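Local coordinates for protein 2-keto acid:ferredoxin oxidoreductase subunit alpha (Pyrococcus furiosus, PDB 4WBX) that probably catalyses, as the alpha subunit of a heterotetramer, the ferredoxin-dependent oxidative decarboxylation of 2-oxoglutarate with coenzyme A to succinyl-CoA, at residues 79-84 with 112-117. Residues are numbered along the deposited sequence; the frame is centred on the assembly and turned at random.
Sequences AAIGAS and TETPVV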
loop_
_atom_site.group_PDB
_atom_site.type_symbol
_atom_site.label_atom_id
_atom_site.label_comp_id
_atom_site.label_asym_id
_atom_site.label_seq_id
_atom_site.Cartn_x
_atom_site.Cartn_y
_atom_site.Cartn_z
ATOM N N ALA A 79 -1.945 1.611 -12.378
ATOM C CA ALA A 79 -2.119 0.905 -13.653
ATOM C C ALA A 79 -2.662 1.822 -14.757
ATOM O O ALA A 79 -2.235 1.734 -15.905
ATOM C CB ALA A 79 -3.044 -0.304 -13.474
ATOM N N ALA A 80 -3.607 2.697 -14.404
ATOM C CA ALA A 80 -4.157 3.654 -15.358
ATOM C C ALA A 80 -3.134 4.731 -15.749
ATOM O O ALA A 80 -2.998 5.049 -16.934
ATOM C CB ALA A 80 -5.450 4.303 -14.798
ATOM N N ILE A 81 -2.417 5.296 -14.779
ATOM C CA ILE A 81 -1.306 6.200 -15.122
ATOM C C ILE A 81 -0.352 5.515 -16.095
ATOM O O ILE A 81 0.072 6.118 -17.094
ATOM C CB ILE A 81 -0.514 6.674 -13.891
ATOM C CG1 ILE A 81 -1.355 7.662 -13.073
ATOM C CG2 ILE A 81 0.781 7.347 -14.329
ATOM C CD1 ILE A 81 -0.976 7.741 -11.609
ATOM N N GLY A 82 -0.057 4.245 -15.813
ATOM C CA GLY A 82 0.755 3.421 -16.693
ATOM C C GLY A 82 0.141 3.153 -18.065
ATOM O O GLY A 82 0.820 3.226 -19.085
ATOM N N ALA A 83 -1.142 2.818 -18.115
ATOM C CA ALA A 83 -1.760 2.625 -19.416
ATOM C C ALA A 83 -1.773 3.954 -20.175
ATOM O O ALA A 83 -1.599 3.988 -21.393
ATOM C CB ALA A 83 -3.146 2.074 -19.275
ATOM N N SER A 84 -1.952 5.051 -19.447
ATOM C CA SER A 84 -2.041 6.351 -20.097
ATOM C C SER A 84 -0.722 6.659 -20.801
ATOM O O SER A 84 -0.705 7.026 -21.980
ATOM C CB SER A 84 -2.393 7.448 -19.088
ATOM O OG SER A 84 -2.640 8.669 -19.744
ATOM N N THR A 112 3.612 15.004 -13.626
ATOM C CA THR A 112 3.972 14.388 -14.881
ATOM C C THR A 112 3.085 14.906 -16.007
ATOM O O THR A 112 3.283 14.549 -17.163
ATOM C CB THR A 112 3.834 12.835 -14.793
ATOM O OG1 THR A 112 2.894 12.501 -13.759
ATOM C CG2 THR A 112 5.189 12.110 -14.506
ATOM N N GLU A 113 2.098 15.732 -15.670
ATOM C CA GLU A 113 1.099 16.127 -16.650
ATOM C C GLU A 113 0.546 14.906 -17.378
ATOM O O GLU A 113 0.618 14.823 -18.618
ATOM C CB GLU A 113 1.699 17.111 -17.640
ATOM C CG GLU A 113 2.164 18.417 -16.987
ATOM C CD GLU A 113 2.734 19.391 -17.991
ATOM O OE1 GLU A 113 3.910 19.220 -18.380
ATOM O OE2 GLU A 113 1.992 20.307 -18.402
ATOM N N THR A 114 0.043 13.952 -16.595
ATOM C CA THR A 114 -0.616 12.763 -17.118
ATOM C C THR A 114 -2.124 12.906 -17.273
ATOM O O THR A 114 -2.813 13.146 -16.293
ATOM C CB THR A 114 -0.382 11.572 -16.207
ATOM O OG1 THR A 114 1.021 11.324 -16.117
ATOM C CG2 THR A 114 -1.099 10.329 -16.759
ATOM N N PRO A 115 -2.635 12.769 -18.501
ATOM C CA PRO A 115 -4.071 12.613 -18.714
ATOM C C PRO A 115 -4.604 11.302 -18.168
ATOM O O PRO A 115 -4.175 10.216 -18.573
ATOM C CB PRO A 115 -4.210 12.656 -20.241
ATOM C CG PRO A 115 -2.827 12.456 -20.767
ATOM C CD PRO A 115 -1.952 13.089 -19.757
ATOM N N VAL A 116 -5.537 11.422 -17.237
ATOM C CA VAL A 116 -6.209 10.286 -16.640
ATOM C C VAL A 116 -7.482 10.827 -15.989
ATOM O O VAL A 116 -7.520 11.990 -15.561
ATOM C CB VAL A 116 -5.295 9.540 -15.610
ATOM C CG1 VAL A 116 -4.926 10.451 -14.445
ATOM C CG2 VAL A 116 -5.947 8.224 -15.117
ATOM N N VAL A 117 -8.531 10.009 -15.942
ATOM C CA VAL A 117 -9.776 10.418 -15.307
ATOM C C VAL A 117 -10.064 9.574 -14.054
ATOM O O VAL A 117 -9.934 8.359 -14.077
ATOM C CB VAL A 117 -10.954 10.297 -16.290
ATOM C CG1 VAL A 117 -12.270 10.563 -15.589
ATOM C CG2 VAL A 117 -10.749 11.209 -17.517
#
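Ser84 and Pro115 meet where helix 73-85 comes up against the chain entering strand 116-122. The hydroxyl of Ser84 donates a very short hydrogen bond, 2.5 Å from OG to Pro115 O, a length that should not be pressed at this resolution, and the serine CB lies close to the same carbonyl oxygen at 3.3 Å. With OG anti to the backbone N (chi1 -173°), the hydroxyl reaches off the helix to a carbonyl just before the strand. Thr114 CG2 packs on this serine as well, 3.7 Å from Ser84 OG, so the buried hydroxyl sits beside a methyl group while it makes its bond. One turn back along the helix, the fit is apolar: the methyl of Ala80 meets the CG2 branch of Val116 at 4.0 Å. In Val116 this branch stands anti to the backbone N, while CG1 lies between N and the carbonyl carbon (chi1 62°). Strand 116-122 runs parallel between strands 90-94 and 180-186 in the mixed central sheet of the thiamine diphosphate-binding family region, and helix 73-85 covers part of one face of that sheet. Toward helix 103-111 the packing is looser, with Ile81 CG2 4.3 Å from Thr114 CG2; Ile81 also rests on Asn105 and Ala109 of that helix, and on Met70 of a neighbouring subunit, another copy of this protein. Thr114 OG1 is hydrogen-bonded to the indole NE1 of Trp85 and itself donates a weak hydrogen bond to Thr112 OG1. Farther out, the chain leaves helix 103-111 through a Schellman motif in which Glu113 has positive phi (49°). Here Thr112 and Glu113 are partly exposed, in contrast to the buried Ser84 and Pro115, and the carboxylate of Glu113 forms a salt bridge with Lys273.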